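Local structure of TcpB (Brucella melitensis, 4LQC) at residues Tyr7-Ala12 with Phe62-Leu67. The protein is a bacterial protein of the TIR-domain family, whose TIR domain is built on a parallel sheet flanked by helices. The protein carries 2 engineered substitutions. Sequence-based numbering, arbitrary orientation.
Sequences YDFFIA and FGIVVL. Engineered in segment 7-12: Ala12 (natural residue Ser).
Phe9-Ala12 and Phe62-Val65 pair in parallel register, their short strand axes 4.7 Å apart at closest and 22° from parallel, as neighbouring central strands of the flavodoxin-like TIR fold. Five backbone hydrogen bonds run alternately between them: Asp8 O takes Phe62 N, Phe62 O takes Phe10 N, Phe10 O takes Ile64 N, Ile64 O takes Ala12 N, and Ala12 O takes Val66 N. In the first of these Phe62 N sits 28° out of the carbonyl plane of Asp8. Phe9, Ile11, Phe62 and Ile64 share one face of the sheet, where helix 18-31 packs on Ile11 and Ile64. There CD1 of the Phe9 ring lies 3.5 Å from Phe62 CB, touching the root of that side chain, and 3.9 Å from Ile64 CD1. With CG1 of Ile11 anti to the backbone N, Ile11 CD1 slants across to Val66 CG2 at 3.6 Å, while the same methyl meets Ile64 CG2 at 3.8 Å. Phe10 and the engineered Ala12 (Ser in nature) occupy the other face with Val65. CG of Phe10 lies between its own backbone N and carbonyl carbon (chi1 67°), which turns the ring over Gly63; the ring also meets Tyr41 of strand 36-43. Lacking a side chain, Gly63 presents its backbone to one ring face in a CH-pi contact, CA 3.9 Å from the Phe10 ring centroid and CE2 the nearest ring atom at 3.4 Å.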
loop_
_atom_site.group_PDB
_atom_site.type_symbol
_atom_site.label_atom_id
_atom_site.label_comp_id
_atom_site.label_asym_id
_atom_site.label_seq_id
_atom_site.Cartn_x
_atom_site.Cartn_y
_atom_site.Cartn_z
ATOM N N TYR B 7 -4.276 -6.359 -28.563
ATOM C CA TYR B 7 -5.023 -6.062 -27.339
ATOM C C TYR B 7 -4.706 -4.697 -26.762
ATOM O O TYR B 7 -3.755 -4.047 -27.183
ATOM C CB TYR B 7 -4.729 -7.123 -26.284
ATOM C CG TYR B 7 -5.632 -8.324 -26.384
ATOM C CD1 TYR B 7 -6.118 -8.763 -27.616
ATOM C CD2 TYR B 7 -6.010 -9.015 -25.249
ATOM C CE1 TYR B 7 -6.957 -9.876 -27.703
ATOM C CE2 TYR B 7 -6.846 -10.117 -25.326
ATOM C CZ TYR B 7 -7.319 -10.541 -26.547
ATOM O OH TYR B 7 -8.151 -11.635 -26.589
ATOM N N ASP B 8 -5.504 -4.276 -25.783
ATOM C CA ASP B 8 -5.270 -3.026 -25.070
ATOM C C ASP B 8 -4.230 -3.177 -23.951
ATOM O O ASP B 8 -3.341 -2.342 -23.816
ATOM C CB ASP B 8 -6.581 -2.470 -24.509
ATOM C CG ASP B 8 -7.683 -2.406 -25.555
ATOM O OD1 ASP B 8 -7.518 -1.646 -26.532
ATOM O OD2 ASP B 8 -8.714 -3.104 -25.401
ATOM N N PHE B 9 -4.334 -4.238 -23.155
ATOM C CA PHE B 9 -3.417 -4.427 -22.026
ATOM C C PHE B 9 -2.984 -5.874 -21.873
ATOM O O PHE B 9 -3.748 -6.791 -22.192
ATOM C CB PHE B 9 -4.097 -4.040 -20.723
ATOM C CG PHE B 9 -4.555 -2.628 -20.675
ATOM C CD1 PHE B 9 -3.649 -1.604 -20.438
ATOM C CD2 PHE B 9 -5.896 -2.315 -20.840
ATOM C CE1 PHE B 9 -4.063 -0.288 -20.388
ATOM C CE2 PHE B 9 -6.324 -0.998 -20.784
ATOM C CZ PHE B 9 -5.405 0.019 -20.560
ATOM N N PHE B 10 -1.766 -6.089 -21.379
ATOM C CA PHE B 10 -1.455 -7.351 -20.711
ATOM C C PHE B 10 -1.184 -6.965 -19.272
ATOM O O PHE B 10 -0.785 -5.822 -19.004
ATOM C CB PHE B 10 -0.274 -8.097 -21.340
ATOM C CG PHE B 10 1.063 -7.396 -21.194
ATOM C CD1 PHE B 10 1.956 -7.763 -20.186
ATOM C CD2 PHE B 10 1.431 -6.387 -22.073
ATOM C CE1 PHE B 10 3.176 -7.134 -20.059
ATOM C CE2 PHE B 10 2.656 -5.752 -21.949
ATOM C CZ PHE B 10 3.527 -6.120 -20.935
ATOM N N ILE B 11 -1.427 -7.887 -18.343
ATOM C CA ILE B 11 -1.171 -7.599 -16.933
ATOM C C ILE B 11 -0.244 -8.617 -16.274
ATOM O O ILE B 11 -0.636 -9.753 -15.985
ATOM C CB ILE B 11 -2.472 -7.393 -16.129
ATOM C CG1 ILE B 11 -2.153 -7.145 -14.666
ATOM C CG2 ILE B 11 -3.388 -8.575 -16.279
ATOM C CD1 ILE B 11 -3.262 -6.420 -13.921
ATOM N N ALA B 12 1.006 -8.186 -16.085
ATOM C CA ALA B 12 2.040 -8.980 -15.443
ATOM C C ALA B 12 1.890 -8.902 -13.930
ATOM O O ALA B 12 1.731 -7.824 -13.371
ATOM C CB ALA B 12 3.423 -8.478 -15.861
ATOM N N PHE B 62 -0.591 -1.490 -24.158
ATOM C CA PHE B 62 0.001 -1.138 -22.872
ATOM C C PHE B 62 0.332 -2.325 -21.973
ATOM O O PHE B 62 -0.229 -3.399 -22.113
ATOM C CB PHE B 62 -0.912 -0.168 -22.129
ATOM C CG PHE B 62 -0.943 1.202 -22.734
ATOM C CD1 PHE B 62 0.091 2.097 -22.498
ATOM C CD2 PHE B 62 -1.992 1.590 -23.552
ATOM C CE1 PHE B 62 0.061 3.363 -23.053
ATOM C CE2 PHE B 62 -2.023 2.847 -24.116
ATOM C CZ PHE B 62 -1.004 3.737 -23.866
ATOM N N GLY B 63 1.260 -2.109 -21.048
ATOM C CA GLY B 63 1.609 -3.108 -20.062
ATOM C C GLY B 63 1.302 -2.632 -18.650
ATOM O O GLY B 63 1.688 -1.530 -18.238
ATOM N N ILE B 64 0.571 -3.465 -17.918
ATOM C CA ILE B 64 0.312 -3.231 -16.510
ATOM C C ILE B 64 1.193 -4.182 -15.721
ATOM O O ILE B 64 1.254 -5.378 -16.006
ATOM C CB ILE B 64 -1.164 -3.506 -16.150
ATOM C CG1 ILE B 64 -2.102 -2.625 -16.985
ATOM C CG2 ILE B 64 -1.409 -3.244 -14.677
ATOM C CD1 ILE B 64 -3.575 -2.943 -16.776
ATOM N N VAL B 65 1.898 -3.648 -14.743
ATOM C CA VAL B 65 2.681 -4.475 -13.843
ATOM C C VAL B 65 2.178 -4.214 -12.428
ATOM O O VAL B 65 2.243 -3.088 -11.926
ATOM C CB VAL B 65 4.156 -4.111 -13.900
ATOM C CG1 VAL B 65 4.968 -5.141 -13.148
ATOM C CG2 VAL B 65 4.623 -4.018 -15.341
ATOM N N VAL B 66 1.656 -5.254 -11.797
ATOM C CA VAL B 66 1.170 -5.149 -10.438
ATOM C C VAL B 66 2.338 -5.222 -9.456
ATOM O O VAL B 66 2.836 -6.309 -9.150
ATOM C CB VAL B 66 0.171 -6.270 -10.163
ATOM C CG1 VAL B 66 -0.481 -6.092 -8.789
ATOM C CG2 VAL B 66 -0.868 -6.273 -11.249
ATOM N N LEU B 67 2.768 -4.057 -8.974
ATOM C CA LEU B 67 3.877 -3.938 -8.037
ATOM C C LEU B 67 3.483 -4.222 -6.595
ATOM O O LEU B 67 3.039 -3.332 -5.886
ATOM C CB LEU B 67 4.439 -2.527 -8.099
ATOM C CG LEU B 67 5.120 -2.131 -9.408
ATOM C CD1 LEU B 67 5.844 -0.796 -9.182
ATOM C CD2 LEU B 67 6.092 -3.214 -9.829
#